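Local atomic coordinates of inositol dehydrogenase (Lactobacillus casei, PDB entry 4MKX), a protein that probably oxidises scyllo-inositol in an NAD-dependent reaction, as a dehydrogenase of the Gfo/Idh/MocA family. Residues A[72-75]-A[76-80]; A[114-117]-A[118-121]; A[123-126]-A[127-131]; A[327-330]-A[331-335]; A[341-344]-A[345-349]. All blocks are in the same frame, centred on the assembly; numbering follows the deposited sequence.

Interaction 1: residues A[72-75]-A[76-80]; sequences FDDM and VQHAD
Helix 72-78, a short helix at one edge of the Rossmann-fold domain, is held by the four-residue steps F72 to V76, D74 to H78 and M75 to A79. On its buried side V76 lays CG2 over one face of the F72 ring, 3.7 Å from the ring centroid and 24° off the normal, a CH-pi contact displaced toward the rim where F72 CE2 lies. Because F72 holds CG anti to its backbone N (chi1 -179°), CG stands beside the residue's own carbonyl carbon, whose O accepts from V76 N at 3.0 Å. Replacing F72 with an alanine would probably strip V76 CG2 of the face it rests on and open a gap toward Q96 and S99 of helix 93-102, which the ring also touches. Three residues on, M75 O accepts from A79 N at 2.8 Å as the chain leaves the helix, while M75 CG lies 3.9 Å from A79 CB. Both side chains continue onto A47 of strand 43-49 and F69 of strand 67-69, seating the helix against the parallel sheet. On the outer side the D74 carboxylate meets the H78 imidazole at its edge, the two planes 80° apart, and H78 ND1 donates to D74 OD1. The modelled length is very short and its exact value doubtful. As ND1 is the donor, the neighbouring carboxylate would probably raise the proton affinity of the ring.

Interaction 2: residues A[114-117]-A[118-121]; sequences GLDI and EAIE
From D116 onward the backbone turns into a helix, with I120 N donating to D116 O at 2.8 Å and E121 N to I117 O at 3.1 Å. Before the first full turn, the side chain of D116 supplies an acceptor: OD2 takes A119 N at 2.7 Å with an N-H...O angle of 163°, through the lone pair that faces away from OD1. The torsion behind this has CG anti to the D116 backbone N (chi1 175°), which brings the carboxylate forward over the opening turn. There OD2 also rests on E118 CB at 3.3 Å and against A119 CB. The E118 carboxylate lies nearby with a like charge; the N-H groups at the helix start would probably offset part of any repulsion. On the buried side I120 lays CG1 over the carbonyl O of D116 at 3.1 Å and extends CD1 to within 3.7 Å of G114 O. G114, without a side chain, lies close to this branch. Farther round, E121 CG packs on I117 O at 3.3 Å, and its carboxylate ends beside I117 CG2. I120 continues onto L94 of helix 93-102, and I117 onto K336 and L339 of helix 328-347. The arrangement is an aspartate N-cap, here opening helix 117-128, which links strands 106-109 and 135-137 in a beta-alpha-beta unit of the Rossmann fold.

Interaction 3: residues A[123-126]-A[127-131]; sequences TQQV and IAQHA
I127 meets T123 twice, by backbone and by side chain: its N donates to T123 O at 2.8 Å, and its CG1 covers that same oxygen at 3.3 Å. With CG1 turned back beside its own backbone N (chi1 -66°), I127 also brings CD1 obliquely across to T123 CG2, 4.0 Å away. The pair faces helix 93-102, where T123 touches L94 and I127 touches L101, and the hydroxyl of T123 is bonded to E98. A128 continues the helix with its N on Q124 O at 3.0 Å, its CB lying against the carbonyls of Q124 and Q125. Here helix 117-128, the crossover helix of the beta-alpha-beta unit between strands 106-109 and 135-137, comes to its end. At Q129 the backbone N-H is shared: it donates to Q125 O at 3.1 Å and, more weakly, to V126 O. The Q129 side chain runs out obliquely past that of Q125, which bends at chi2 so that the two amides come close. H130, past the helix end, has its N on I127 O at 3.0 Å, and folds its ring back alongside V126. H130 ND1 donates to V126 O at 3.0 Å with an N-H...O angle of 167°, the oxygen lying in the ring plane at its edge, with V126 CG1 4.0 Å from ND1.

Interaction 4: residues A[327-330]-A[331-335]; sequences TAED and GLQGT
The capping box of T327 and D330 opens helix 328-347, and its first turn closes where G331 N donates to T327 O at 3.2 Å. In the box T327 N donates to D330 OD2 at 3.0 Å, meeting it on the anti side and 30° out of the carboxylate plane, while D330 N donates back to T327 OG1 at 3.3 Å; E329 N adds a weak bond to the same hydroxyl. The other carboxylate oxygen, D330 OD1, forms a salt bridge with R204 of helix 197-207. E329 and Q333, four residues apart, run side by side. Both chains bend at chi2, which brings Q333 NE2 to E329 OE2 at 2.8 Å in a nearly straight bond of 175°, the acceptor lying in the amide plane. Their backbones repeat the step, Q333 N to E329 O at 3.0 Å. E329 OE1 packs against L332 CD2 at 3.9 Å and accepts from Q124 NE2 of helix 117-128, so two amides grip this carboxylate, one on each oxygen. L332 N donates to A328 O at 2.8 Å. Such reciprocal bonds between the N-cap residue and the one three further on are characteristic of a capped helix N-terminus.

Interaction 5: residues A[341-344]-A[345-349]; sequences LQEA and FEKND
E343 holds CG anti to its backbone N (chi1 -171°) and stays extended beyond it, whereas K347 sets CG beside its own N and bends at its last torsion (chi4 55°), torsions that lay the two chains side by side, pointing the same way. K347 NZ thereby comes to 3.3 Å from E343 OE2, a salt bridge whose hydrogen bond is weak, and K347 CE lies 3.5 Å from the same oxygen. Along the backbone K347 N donates to E343 O at 3.0 Å. An alanine in place of E343 would probably leave the K347 ammonium without this mate and free the lysine chain to turn, and would remove part of the contact with V351, which E343 also touches. One position earlier, E346 N donates to Q342 O at 3.1 Å. The helix then ends in a Schellman motif. N348 has positive phi (48°) as the C-prime residue, N348 N makes a weak bond to F345 O, and D349 N reaches back to A344 O at 3.3 Å, in the carbonyl plane on a lone pair. The turn folds D349 O over A344, 3.4 Å from its CA, in a CA-H...O contact, and A344 CB touches the same oxygen. A344 packs onto V214 of strand 211-219 and V351 of strand 351-352, the outermost strand of the mixed sheet within this chain. The amide of N348 bonds through OD1 to W215 of this chain and through ND2 to Q240 of the second subunit, with D349 packing on I350 of that subunit.

Overall arrangement
Interactions 2 and 3 follow one another on helix 117-128, and interactions 4 and 5 on helix 328-347. The two helices pack together where interaction 4 touches interactions 2 and 3: G114 O is 2.9 Å from T335 OG1, I120 CG2 lies 3.8 Å from L332 CD1, and I127 CD1 is 3.6 Å from A328 CB. Helix 328-347 thus lies against the Rossmann domain at its start and runs to the mixed sheet at its end, its two contacts 21 Å apart between centres. Interaction 1 stands apart, about 10 Å from interaction 3 at the nearest atoms, its centre 41 Å from that of interaction 5, where the second subunit is met.

Interaction 1: residues A[72-75]-A[76-80]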
loop_
_atom_site.group_PDB
_atom_site.type_symbol
_atom_site.label_atom_id
_atom_site.label_comp_id
_atom_site.label_asym_id
_atom_site.label_seq_id
_atom_site.Cartn_x
_atom_site.Cartn_y
_atom_site.Cartn_z
ATOM N N PHE A 72 1.199 -21.219 44.843
ATOM C CA PHE A 72 -0.040 -20.578 44.401
ATOM C C PHE A 72 -1.177 -20.670 45.410
ATOM O O PHE A 72 -1.899 -19.694 45.640
ATOM C CB PHE A 72 -0.497 -21.131 43.046
ATOM C CG PHE A 72 -1.753 -20.487 42.522
ATOM C CD1 PHE A 72 -1.690 -19.285 41.827
ATOM C CD2 PHE A 72 -2.993 -21.077 42.716
ATOM C CE1 PHE A 72 -2.838 -18.684 41.345
ATOM C CE2 PHE A 72 -4.145 -20.482 42.242
ATOM C CZ PHE A 72 -4.070 -19.285 41.541
ATOM N N ASP A 73 -1.353 -21.840 46.018
ATOM C CA ASP A 73 -2.435 -21.992 46.976
ATOM C C ASP A 73 -2.195 -21.132 48.203
ATOM O O ASP A 73 -3.140 -20.645 48.806
ATOM C CB ASP A 73 -2.608 -23.458 47.375
ATOM C CG ASP A 73 -2.979 -24.326 46.199
ATOM O OD1 ASP A 73 -4.152 -24.269 45.780
ATOM O OD2 ASP A 73 -2.095 -25.042 45.682
ATOM N N ASP A 74 -0.926 -20.941 48.550
ATOM C CA ASP A 74 -0.570 -20.089 49.676
ATOM C C ASP A 74 -1.005 -18.662 49.362
ATOM O O ASP A 74 -1.587 -17.987 50.202
ATOM C CB ASP A 74 0.934 -20.148 49.932
ATOM C CG ASP A 74 1.339 -19.428 51.205
ATOM O OD1 ASP A 74 0.447 -19.117 52.025
ATOM O OD2 ASP A 74 2.550 -19.175 51.383
ATOM N N MET A 75 -0.770 -18.220 48.128
ATOM C CA MET A 75 -1.170 -16.865 47.743
ATOM C C MET A 75 -2.679 -16.667 47.805
ATOM O O MET A 75 -3.169 -15.686 48.365
ATOM C CB MET A 75 -0.681 -16.509 46.337
ATOM C CG MET A 75 -1.154 -15.121 45.891
ATOM S SD MET A 75 -0.528 -14.600 44.275
ATOM C CE MET A 75 -1.342 -15.765 43.194
ATOM N N VAL A 76 -3.422 -17.591 47.216
ATOM C CA VAL A 76 -4.868 -17.431 47.131
ATOM C C VAL A 76 -5.563 -17.535 48.506
ATOM O O VAL A 76 -6.622 -16.935 48.743
ATOM C CB VAL A 76 -5.437 -18.411 46.102
ATOM C CG1 VAL A 76 -6.895 -18.171 45.903
ATOM C CG2 VAL A 76 -4.719 -18.206 44.770
ATOM N N GLN A 77 -4.954 -18.281 49.418
ATOM C CA GLN A 77 -5.525 -18.427 50.750
ATOM C C GLN A 77 -5.223 -17.232 51.643
ATOM O O GLN A 77 -6.043 -16.855 52.482
ATOM C CB GLN A 77 -5.001 -19.692 51.425
ATOM C CG GLN A 77 -5.507 -20.980 50.828
ATOM C CD GLN A 77 -4.886 -22.191 51.491
ATOM O OE1 GLN A 77 -4.942 -22.338 52.713
ATOM N NE2 GLN A 77 -4.282 -23.063 50.690
ATOM N N HIS A 78 -4.045 -16.641 51.478
ATOM C CA HIS A 78 -3.566 -15.668 52.461
ATOM C C HIS A 78 -3.382 -14.229 51.970
ATOM O O HIS A 78 -3.498 -13.298 52.762
ATOM C CB HIS A 78 -2.270 -16.169 53.104
ATOM C CG HIS A 78 -2.383 -17.542 53.693
ATOM N ND1 HIS A 78 -1.561 -18.583 53.314
ATOM C CD2 HIS A 78 -3.207 -18.041 54.646
ATOM C CE1 HIS A 78 -1.887 -19.668 53.996
ATOM N NE2 HIS A 78 -2.880 -19.365 54.813
ATOM N N ALA A 79 -3.097 -14.034 50.681
ATOM C CA ALA A 79 -2.843 -12.681 50.178
ATOM C C ALA A 79 -4.085 -11.798 50.236
ATOM O O ALA A 79 -5.215 -12.289 50.225
ATOM C CB ALA A 79 -2.274 -12.719 48.752
ATOM N N ASP A 80 -3.876 -10.489 50.305
ATOM C CA ASP A 80 -4.996 -9.559 50.302
ATOM C C ASP A 80 -5.380 -9.228 48.864
ATOM O O ASP A 80 -5.120 -8.127 48.384
ATOM C CB ASP A 80 -4.628 -8.278 51.053
ATOM C CG ASP A 80 -5.793 -7.314 51.171
ATOM O OD1 ASP A 80 -6.960 -7.756 51.055
ATOM O OD2 ASP A 80 -5.538 -6.110 51.396
#

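Interaction 2: residues A[114-117]-A[118-121]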
loop_
_atom_site.group_PDB
_atom_site.type_symbol
_atom_site.label_atom_id
_atom_site.label_comp_id
_atom_site.label_asym_id
_atom_site.label_seq_id
_atom_site.Cartn_x
_atom_site.Cartn_y
_atom_site.Cartn_z
ATOM N N GLY A 114 -6.654 -25.368 29.214
ATOM C CA GLY A 114 -6.061 -26.599 29.692
ATOM C C GLY A 114 -5.748 -27.469 28.490
ATOM O O GLY A 114 -5.972 -27.052 27.346
ATOM N N LEU A 115 -5.242 -28.673 28.743
ATOM C CA LEU A 115 -4.744 -29.536 27.672
ATOM C C LEU A 115 -5.531 -30.834 27.504
ATOM O O LEU A 115 -5.488 -31.471 26.443
ATOM C CB LEU A 115 -3.276 -29.866 27.930
ATOM C CG LEU A 115 -2.409 -28.624 28.112
ATOM C CD1 LEU A 115 -1.027 -29.000 28.581
ATOM C CD2 LEU A 115 -2.344 -27.849 26.813
ATOM N N ASP A 116 -6.229 -31.229 28.559
ATOM C CA ASP A 116 -6.950 -32.498 28.580
ATOM C C ASP A 116 -8.443 -32.233 28.641
ATOM O O ASP A 116 -8.913 -31.572 29.559
ATOM C CB ASP A 116 -6.524 -33.314 29.799
ATOM C CG ASP A 116 -7.326 -34.591 29.952
ATOM O OD1 ASP A 116 -6.982 -35.592 29.292
ATOM O OD2 ASP A 116 -8.301 -34.588 30.728
ATOM N N ILE A 117 -9.176 -32.746 27.657
ATOM C CA ILE A 117 -10.616 -32.525 27.543
ATOM C C ILE A 117 -11.386 -32.928 28.814
ATOM O O ILE A 117 -12.262 -32.199 29.268
ATOM C CB ILE A 117 -11.206 -33.318 26.366
ATOM C CG1 ILE A 117 -10.446 -33.017 25.071
ATOM C CG2 ILE A 117 -12.686 -33.003 26.203
ATOM C CD1 ILE A 117 -10.676 -31.622 24.550
ATOM N N GLU A 118 -11.074 -34.098 29.361
ATOM C CA GLU A 118 -11.757 -34.571 30.565
ATOM C C GLU A 118 -11.518 -33.605 31.727
ATOM O O GLU A 118 -12.455 -33.205 32.419
ATOM C CB GLU A 118 -11.287 -35.985 30.949
ATOM C CG GLU A 118 -11.885 -36.489 32.268
ATOM C CD GLU A 118 -11.381 -37.863 32.669
ATOM O OE1 GLU A 118 -10.561 -38.446 31.925
ATOM O OE2 GLU A 118 -11.809 -38.360 33.734
ATOM N N ALA A 119 -10.260 -33.235 31.935
ATOM C CA ALA A 119 -9.911 -32.290 32.989
ATOM C C ALA A 119 -10.568 -30.927 32.769
ATOM O O ALA A 119 -10.976 -30.268 33.728
ATOM C CB ALA A 119 -8.402 -32.161 33.116
ATOM N N ILE A 120 -10.668 -30.490 31.515
ATOM C CA ILE A 120 -11.342 -29.224 31.225
ATOM C C ILE A 120 -12.826 -29.243 31.628
ATOM O O ILE A 120 -13.340 -28.273 32.194
ATOM C CB ILE A 120 -11.182 -28.804 29.744
ATOM C CG1 ILE A 120 -9.712 -28.539 29.422
ATOM C CG2 ILE A 120 -12.012 -27.566 29.456
ATOM C CD1 ILE A 120 -9.447 -28.297 27.910
ATOM N N GLU A 121 -13.511 -30.355 31.375
ATOM C CA GLU A 121 -14.920 -30.440 31.744
ATOM C C GLU A 121 -15.113 -30.413 33.265
ATOM O O GLU A 121 -16.106 -29.877 33.755
ATOM C CB GLU A 121 -15.576 -31.671 31.104
ATOM C CG GLU A 121 -15.490 -31.631 29.578
ATOM C CD GLU A 121 -16.474 -32.558 28.890
ATOM O OE1 GLU A 121 -17.206 -33.285 29.594
ATOM O OE2 GLU A 121 -16.516 -32.550 27.642
#

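Interaction 3: residues A[123-126]-A[127-131]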
loop_
_atom_site.group_PDB
_atom_site.type_symbol
_atom_site.label_atom_id
_atom_site.label_comp_id
_atom_site.label_asym_id
_atom_site.label_seq_id
_atom_site.Cartn_x
_atom_site.Cartn_y
_atom_site.Cartn_z
ATOM N N THR A 123 -13.248 -28.668 35.248
ATOM C CA THR A 123 -13.121 -27.247 35.565
ATOM C C THR A 123 -14.362 -26.448 35.172
ATOM O O THR A 123 -14.765 -25.536 35.890
ATOM C CB THR A 123 -11.858 -26.654 34.923
ATOM O OG1 THR A 123 -10.713 -27.328 35.458
ATOM C CG2 THR A 123 -11.744 -25.152 35.216
ATOM N N GLN A 124 -14.963 -26.777 34.032
ATOM C CA GLN A 124 -16.222 -26.159 33.647
ATOM C C GLN A 124 -17.271 -26.298 34.743
ATOM O O GLN A 124 -18.034 -25.368 34.990
ATOM C CB GLN A 124 -16.750 -26.767 32.358
ATOM C CG GLN A 124 -16.034 -26.264 31.123
ATOM C CD GLN A 124 -16.589 -26.883 29.867
ATOM O OE1 GLN A 124 -16.327 -28.047 29.578
ATOM N NE2 GLN A 124 -17.372 -26.111 29.119
ATOM N N GLN A 125 -17.313 -27.464 35.379
ATOM C CA GLN A 125 -18.248 -27.681 36.483
ATOM C C GLN A 125 -17.944 -26.752 37.664
ATOM O O GLN A 125 -18.850 -26.122 38.209
ATOM C CB GLN A 125 -18.222 -29.149 36.913
ATOM C CG GLN A 125 -18.988 -29.440 38.196
ATOM C CD GLN A 125 -20.492 -29.268 38.050
ATOM O OE1 GLN A 125 -21.010 -29.075 36.954
ATOM N NE2 GLN A 125 -21.203 -29.363 39.165
ATOM N N VAL A 126 -16.670 -26.662 38.045
ATOM C CA VAL A 126 -16.258 -25.777 39.137
ATOM C C VAL A 126 -16.630 -24.329 38.812
ATOM O O VAL A 126 -17.164 -23.607 39.650
ATOM C CB VAL A 126 -14.749 -25.894 39.444
ATOM C CG1 VAL A 126 -14.354 -24.927 40.550
ATOM C CG2 VAL A 126 -14.392 -27.306 39.864
ATOM N N ILE A 127 -16.360 -23.906 37.577
ATOM C CA ILE A 127 -16.737 -22.566 37.146
ATOM C C ILE A 127 -18.243 -22.321 37.273
ATOM O O ILE A 127 -18.670 -21.267 37.743
ATOM C CB ILE A 127 -16.281 -22.295 35.681
ATOM C CG1 ILE A 127 -14.755 -22.287 35.596
ATOM C CG2 ILE A 127 -16.873 -21.003 35.169
ATOM C CD1 ILE A 127 -14.229 -22.258 34.150
ATOM N N ALA A 128 -19.049 -23.307 36.880
ATOM C CA ALA A 128 -20.501 -23.174 36.949
ATOM C C ALA A 128 -20.993 -23.058 38.395
ATOM O O ALA A 128 -22.049 -22.477 38.657
ATOM C CB ALA A 128 -21.169 -24.353 36.258
ATOM N N GLN A 129 -20.231 -23.619 39.327
ATOM C CA GLN A 129 -20.606 -23.568 40.741
ATOM C C GLN A 129 -20.204 -22.253 41.401
ATOM O O GLN A 129 -20.474 -22.037 42.583
ATOM C CB GLN A 129 -20.003 -24.747 41.501
ATOM C CG GLN A 129 -20.601 -26.091 41.120
ATOM C CD GLN A 129 -19.910 -27.255 41.790
ATOM O OE1 GLN A 129 -18.685 -27.295 41.886
ATOM N NE2 GLN A 129 -20.695 -28.219 42.253
ATOM N N HIS A 130 -19.564 -21.380 40.630
ATOM C CA HIS A 130 -19.151 -20.072 41.123
ATOM C C HIS A 130 -19.589 -18.987 40.150
ATOM O O HIS A 130 -18.778 -18.174 39.700
ATOM C CB HIS A 130 -17.633 -20.026 41.315
ATOM C CG HIS A 130 -17.135 -20.872 42.443
ATOM N ND1 HIS A 130 -16.727 -22.179 42.272
ATOM C CD2 HIS A 130 -16.964 -20.596 43.759
ATOM C CE1 HIS A 130 -16.336 -22.672 43.432
ATOM N NE2 HIS A 130 -16.466 -21.732 44.350
ATOM N N ALA A 131 -20.880 -18.966 39.837
ATOM C CA ALA A 131 -21.409 -18.064 38.819
ATOM C C ALA A 131 -21.296 -16.588 39.206
ATOM O O ALA A 131 -21.384 -15.703 38.348
ATOM C CB ALA A 131 -22.853 -18.426 38.497
#

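Interaction 4: residues A[327-330]-A[331-335]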
loop_
_atom_site.group_PDB
_atom_site.type_symbol
_atom_site.label_atom_id
_atom_site.label_comp_id
_atom_site.label_asym_id
_atom_site.label_seq_id
_atom_site.Cartn_x
_atom_site.Cartn_y
_atom_site.Cartn_z
ATOM N N THR A 327 -15.980 -17.405 27.456
ATOM C CA THR A 327 -16.323 -18.454 28.418
ATOM C C THR A 327 -15.362 -19.626 28.440
ATOM O O THR A 327 -14.478 -19.744 27.589
ATOM C CB THR A 327 -17.725 -19.010 28.139
ATOM O OG1 THR A 327 -17.707 -19.743 26.908
ATOM C CG2 THR A 327 -18.714 -17.878 28.028
ATOM N N ALA A 328 -15.556 -20.507 29.412
ATOM C CA ALA A 328 -14.787 -21.733 29.502
ATOM C C ALA A 328 -15.033 -22.567 28.254
ATOM O O ALA A 328 -14.167 -23.332 27.844
ATOM C CB ALA A 328 -15.183 -22.512 30.735
ATOM N N GLU A 329 -16.214 -22.411 27.664
ATOM C CA GLU A 329 -16.574 -23.155 26.461
ATOM C C GLU A 329 -15.756 -22.689 25.266
ATOM O O GLU A 329 -15.387 -23.492 24.414
ATOM C CB GLU A 329 -18.064 -23.004 26.145
ATOM C CG GLU A 329 -18.529 -23.783 24.899
ATOM C CD GLU A 329 -18.552 -25.291 25.111
ATOM O OE1 GLU A 329 -18.552 -25.731 26.278
ATOM O OE2 GLU A 329 -18.569 -26.041 24.112
ATOM N N ASP A 330 -15.492 -21.388 25.186
ATOM C CA ASP A 330 -14.610 -20.891 24.133
ATOM C C ASP A 330 -13.237 -21.511 24.324
ATOM O O ASP A 330 -12.547 -21.846 23.361
ATOM C CB ASP A 330 -14.524 -19.366 24.185
ATOM C CG ASP A 330 -15.826 -18.700 23.810
ATOM O OD1 ASP A 330 -16.460 -19.150 22.838
ATOM O OD2 ASP A 330 -16.226 -17.727 24.482
ATOM N N GLY A 331 -12.841 -21.680 25.581
ATOM C CA GLY A 331 -11.592 -22.343 25.892
ATOM C C GLY A 331 -11.562 -23.811 25.512
ATOM O O GLY A 331 -10.598 -24.279 24.901
ATOM N N LEU A 332 -12.597 -24.548 25.909
ATOM C CA LEU A 332 -12.698 -25.965 25.561
ATOM C C LEU A 332 -12.629 -26.196 24.058
ATOM O O LEU A 332 -11.861 -27.047 23.596
ATOM C CB LEU A 332 -14.002 -26.550 26.101
ATOM C CG LEU A 332 -14.331 -27.974 25.636
ATOM C CD1 LEU A 332 -13.308 -28.961 26.174
ATOM C CD2 LEU A 332 -15.731 -28.343 26.065
ATOM N N GLN A 333 -13.439 -25.460 23.303
ATOM C CA GLN A 333 -13.474 -25.659 21.852
ATOM C C GLN A 333 -12.153 -25.305 21.189
ATOM O O GLN A 333 -11.752 -25.953 20.214
ATOM C CB GLN A 333 -14.609 -24.878 21.206
ATOM C CG GLN A 333 -16.001 -25.331 21.639
ATOM C CD GLN A 333 -16.298 -26.781 21.292
ATOM O OE1 GLN A 333 -15.674 -27.369 20.405
ATOM N NE2 GLN A 333 -17.255 -27.366 21.999
ATOM N N GLY A 334 -11.478 -24.283 21.704
ATOM C CA GLY A 334 -10.171 -23.920 21.178
ATOM C C GLY A 334 -9.180 -25.057 21.346
ATOM O O GLY A 334 -8.436 -25.400 20.435
ATOM N N THR A 335 -9.179 -25.671 22.522
ATOM C CA THR A 335 -8.260 -26.765 22.786
ATOM C C THR A 335 -8.639 -27.991 21.957
ATOM O O THR A 335 -7.776 -28.675 21.406
ATOM C CB THR A 335 -8.263 -27.119 24.276
ATOM O OG1 THR A 335 -7.451 -26.168 24.967
ATOM C CG2 THR A 335 -7.692 -28.492 24.495
#

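Interaction 5: residues A[341-344]-A[345-349]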
loop_
_atom_site.group_PDB
_atom_site.type_symbol
_atom_site.label_atom_id
_atom_site.label_comp_id
_atom_site.label_asym_id
_atom_site.label_seq_id
_atom_site.Cartn_x
_atom_site.Cartn_y
_atom_site.Cartn_z
ATOM N N LEU A 341 -6.389 -30.797 15.070
ATOM C CA LEU A 341 -5.396 -30.435 14.059
ATOM C C LEU A 341 -4.116 -31.230 14.264
ATOM O O LEU A 341 -3.509 -31.693 13.310
ATOM C CB LEU A 341 -5.090 -28.932 14.113
ATOM C CG LEU A 341 -6.193 -28.001 13.628
ATOM C CD1 LEU A 341 -5.873 -26.564 14.043
ATOM C CD2 LEU A 341 -6.330 -28.081 12.119
ATOM N N GLN A 342 -3.712 -31.408 15.517
ATOM C CA GLN A 342 -2.515 -32.176 15.815
ATOM C C GLN A 342 -2.693 -33.641 15.426
ATOM O O GLN A 342 -1.763 -34.282 14.921
ATOM C CB GLN A 342 -2.200 -32.101 17.304
ATOM C CG GLN A 342 -0.729 -32.071 17.588
ATOM C CD GLN A 342 -0.078 -30.826 17.026
ATOM O OE1 GLN A 342 -0.469 -29.700 17.354
ATOM N NE2 GLN A 342 0.914 -31.018 16.162
ATOM N N GLU A 343 -3.884 -34.173 15.676
ATOM C CA GLU A 343 -4.151 -35.574 15.372
ATOM C C GLU A 343 -4.187 -35.785 13.864
ATOM O O GLU A 343 -3.660 -36.774 13.357
ATOM C CB GLU A 343 -5.470 -36.026 15.993
ATOM C CG GLU A 343 -5.682 -37.533 15.894
ATOM C CD GLU A 343 -7.043 -37.967 16.387
ATOM O OE1 GLU A 343 -7.703 -37.172 17.096
ATOM O OE2 GLU A 343 -7.451 -39.103 16.057
ATOM N N ALA A 344 -4.811 -34.850 13.154
ATOM C CA ALA A 344 -4.860 -34.906 11.697
ATOM C C ALA A 344 -3.460 -34.871 11.106
ATOM O O ALA A 344 -3.175 -35.556 10.128
ATOM C CB ALA A 344 -5.706 -33.769 11.150
ATOM N N PHE A 345 -2.587 -34.064 11.691
ATOM C CA PHE A 345 -1.212 -34.011 11.231
ATOM C C PHE A 345 -0.447 -35.327 11.451
ATOM O O PHE A 345 0.263 -35.791 10.561
ATOM C CB PHE A 345 -0.456 -32.859 11.885
ATOM C CG PHE A 345 1.012 -32.950 11.684
ATOM C CD1 PHE A 345 1.564 -32.669 10.443
ATOM C CD2 PHE A 345 1.843 -33.364 12.712
ATOM C CE1 PHE A 345 2.921 -32.783 10.236
ATOM C CE2 PHE A 345 3.205 -33.479 12.511
ATOM C CZ PHE A 345 3.742 -33.187 11.271
ATOM N N GLU A 346 -0.584 -35.928 12.626
ATOM C CA GLU A 346 0.147 -37.163 12.910
ATOM C C GLU A 346 -0.372 -38.340 12.090
ATOM O O GLU A 346 0.404 -39.186 11.655
ATOM C CB GLU A 346 0.112 -37.485 14.412
ATOM C CG GLU A 346 0.877 -36.484 15.256
ATOM C CD GLU A 346 0.711 -36.722 16.744
ATOM O OE1 GLU A 346 -0.035 -37.652 17.119
ATOM O OE2 GLU A 346 1.324 -35.971 17.535
ATOM N N LYS A 347 -1.678 -38.382 11.859
ATOM C CA LYS A 347 -2.278 -39.459 11.075
ATOM C C LYS A 347 -2.185 -39.189 9.582
ATOM O O LYS A 347 -2.327 -40.108 8.774
ATOM C CB LYS A 347 -3.752 -39.631 11.446
ATOM C CG LYS A 347 -3.985 -40.194 12.846
ATOM C CD LYS A 347 -5.471 -40.409 13.112
ATOM C CE LYS A 347 -5.682 -41.498 14.153
ATOM N NZ LYS A 347 -4.933 -41.205 15.411
ATOM N N ASN A 348 -1.936 -37.928 9.226
ATOM C CA ASN A 348 -2.085 -37.454 7.843
ATOM C C ASN A 348 -3.427 -37.896 7.244
ATOM O O ASN A 348 -3.475 -38.542 6.187
ATOM C CB ASN A 348 -0.896 -37.872 6.958
ATOM C CG ASN A 348 -0.770 -37.017 5.693
ATOM O OD1 ASN A 348 -1.644 -36.206 5.392
ATOM N ND2 ASN A 348 0.310 -37.210 4.945
ATOM N N ASP A 349 -4.512 -37.544 7.928
ATOM C CA ASP A 349 -5.858 -37.879 7.492
ATOM C C ASP A 349 -6.856 -36.873 8.050
ATOM O O ASP A 349 -6.538 -36.106 8.965
ATOM C CB ASP A 349 -6.211 -39.299 7.962
ATOM C CG ASP A 349 -7.401 -39.893 7.221
ATOM O OD1 ASP A 349 -7.797 -39.354 6.168
ATOM O OD2 ASP A 349 -7.936 -40.922 7.692
#